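Local structure of levoglucosan dehydrogenase (Pseudarthrobacter phenanthrenivorans, 6A3F) at residues K59-A64 with E71-F76. The protein catalyses the NAD(+)-dependent oxidation of levoglucosan to 3-dehydrolevoglucosan and works as a homotetramer. Sequence-based numbering, arbitrary orientation.
Sequences KVIAEA and EAARRF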
loop_
_atom_site.group_PDB
_atom_site.type_symbol
_atom_site.label_atom_id
_atom_site.label_comp_id
_atom_site.label_asym_id
_atom_site.label_seq_id
_atom_site.Cartn_x
_atom_site.Cartn_y
_atom_site.Cartn_z
ATOM N N LYS B 59 32.309 19.332 21.507
ATOM C CA LYS B 59 33.211 20.103 22.356
ATOM C C LYS B 59 32.406 21.075 23.215
ATOM O O LYS B 59 32.579 21.119 24.455
ATOM C CB LYS B 59 34.259 20.837 21.515
ATOM C CG LYS B 59 35.365 21.498 22.338
ATOM C CD LYS B 59 36.104 20.525 23.242
ATOM C CE LYS B 59 37.443 21.078 23.674
ATOM N NZ LYS B 59 38.327 20.022 24.222
ATOM N N VAL B 60 31.534 21.843 22.577
ATOM C CA VAL B 60 30.796 22.886 23.287
ATOM C C VAL B 60 29.401 23.050 22.678
ATOM O O VAL B 60 29.257 22.959 21.484
ATOM C CB VAL B 60 31.582 24.211 23.240
ATOM C CG1 VAL B 60 31.690 24.781 21.842
ATOM C CG2 VAL B 60 30.991 25.234 24.178
ATOM N N ILE B 61 28.417 23.325 23.530
ATOM C CA ILE B 61 27.043 23.641 23.125
ATOM C C ILE B 61 26.641 24.991 23.733
ATOM O O ILE B 61 26.940 25.266 24.883
ATOM C CB ILE B 61 26.077 22.502 23.522
ATOM C CG1 ILE B 61 24.671 22.686 22.962
ATOM C CG2 ILE B 61 26.066 22.271 25.025
ATOM C CD1 ILE B 61 23.833 21.443 23.069
ATOM N N ALA B 62 25.991 25.810 22.915
ATOM C CA ALA B 62 25.427 27.100 23.354
ATOM C C ALA B 62 23.912 26.998 23.435
ATOM O O ALA B 62 23.284 26.516 22.480
ATOM C CB ALA B 62 25.811 28.161 22.365
ATOM N N GLU B 63 23.336 27.468 24.538
ATOM C CA GLU B 63 21.907 27.693 24.634
ATOM C C GLU B 63 21.667 29.103 25.213
ATOM O O GLU B 63 22.613 29.846 25.472
ATOM C CB GLU B 63 21.219 26.638 25.498
ATOM C CG GLU B 63 21.478 25.210 25.066
ATOM C CD GLU B 63 20.831 24.773 23.761
ATOM O OE1 GLU B 63 19.909 25.441 23.298
ATOM O OE2 GLU B 63 21.297 23.751 23.193
ATOM N N ALA B 64 20.398 29.433 25.398
ATOM C CA ALA B 64 19.937 30.800 25.634
ATOM C C ALA B 64 20.427 31.291 27.010
ATOM O O ALA B 64 20.638 32.467 27.189
ATOM C CB ALA B 64 18.429 30.853 25.521
ATOM N N GLU B 71 22.795 21.951 31.116
ATOM C CA GLU B 71 21.886 20.785 31.116
ATOM C C GLU B 71 21.929 20.074 29.742
ATOM O O GLU B 71 22.032 18.832 29.662
ATOM C CB GLU B 71 20.501 21.315 31.495
ATOM C CG GLU B 71 19.374 20.313 31.406
ATOM C CD GLU B 71 19.193 19.312 32.535
ATOM O OE1 GLU B 71 20.146 19.059 33.322
ATOM O OE2 GLU B 71 18.074 18.760 32.606
ATOM N N ALA B 72 21.919 20.858 28.682
ATOM C CA ALA B 72 22.027 20.340 27.318
ATOM C C ALA B 72 23.373 19.644 27.108
ATOM O O ALA B 72 23.453 18.609 26.407
ATOM C CB ALA B 72 21.854 21.446 26.331
ATOM N N ALA B 73 24.439 20.192 27.696
ATOM C CA ALA B 73 25.733 19.562 27.576
ATOM C C ALA B 73 25.744 18.189 28.270
ATOM O O ALA B 73 26.352 17.239 27.757
ATOM C CB ALA B 73 26.801 20.469 28.130
ATOM N N ARG B 74 25.054 18.090 29.404
ATOM C CA ARG B 74 24.899 16.845 30.116
ATOM C C ARG B 74 24.068 15.868 29.257
ATOM O O ARG B 74 24.430 14.714 29.083
ATOM C CB ARG B 74 24.226 17.103 31.466
ATOM C CG ARG B 74 25.194 17.518 32.566
ATOM C CD ARG B 74 24.569 17.455 33.952
ATOM N NE ARG B 74 23.532 18.473 34.149
ATOM C CZ ARG B 74 23.763 19.762 34.431
ATOM N NH1 ARG B 74 24.991 20.184 34.691
ATOM N NH2 ARG B 74 22.765 20.634 34.420
ATOM N N ARG B 75 22.967 16.351 28.715
ATOM C CA ARG B 75 22.024 15.476 27.997
ATOM C C ARG B 75 22.647 14.954 26.697
ATOM O O ARG B 75 22.503 13.777 26.358
ATOM C CB ARG B 75 20.762 16.245 27.633
ATOM C CG ARG B 75 19.732 15.402 26.896
ATOM C CD ARG B 75 18.481 16.203 26.567
ATOM N NE ARG B 75 17.613 15.448 25.681
ATOM C CZ ARG B 75 16.299 15.590 25.597
ATOM N NH1 ARG B 75 15.702 16.642 26.142
ATOM N NH2 ARG B 75 15.595 14.687 24.937
ATOM N N PHE B 76 23.326 15.841 25.986
ATOM C CA PHE B 76 23.842 15.584 24.650
ATOM C C PHE B 76 25.317 15.156 24.697
ATOM O O PHE B 76 25.840 14.798 23.681
ATOM C CB PHE B 76 23.604 16.787 23.729
ATOM C CG PHE B 76 22.149 17.136 23.526
ATOM C CD1 PHE B 76 21.195 16.146 23.346
ATOM C CD2 PHE B 76 21.731 18.455 23.473
ATOM C CE1 PHE B 76 19.847 16.457 23.193
ATOM C CE2 PHE B 76 20.393 18.775 23.283
ATOM C CZ PHE B 76 19.449 17.782 23.161
#
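I61 reaches from strand 59-62 to helix 71-76 and divides its two branches among three helix residues. Its CG1 stands anti to the backbone N (chi1 -172°), and the extended arm carries CD1 to A72 and F76. CD1 lies 3.8 Å from A72 CB and comes to the edge of the F76 ring, close to the ring plane, with CD2 of F76 3.7 Å away. The two side chains cross at about a right angle, and CD1 meets the ring at its rim, not over a face; R75 CB sits over one face, offset toward the rim. On the other branch, I61 CG2 rests against both CA and CB of A73, each at 3.7 Å. One turn before F76, the small A72 also receives E63, whose chain bends at chi2 (-70°) and brings OE2 to 3.9 Å from A72 CB. This is the strand-to-helix packing of a Rossmann beta-alpha-beta unit, in which helix 66-76 connects parallel strands 55-62 and 80-82. On the side of the helix turned from the strand, toward a second subunit, R74 NH2 bonds E71 OE1 at 3.2 Å in a salt bridge, and E71 OE2 is hydrogen-bonded to W50 NE1 of that subunit. No hydrogen bond joins the two segments: apolar contacts dominate, and no bond from 71-76 engages the carboxylate of E63, just beyond the strand, consistent with its role in binding NADH.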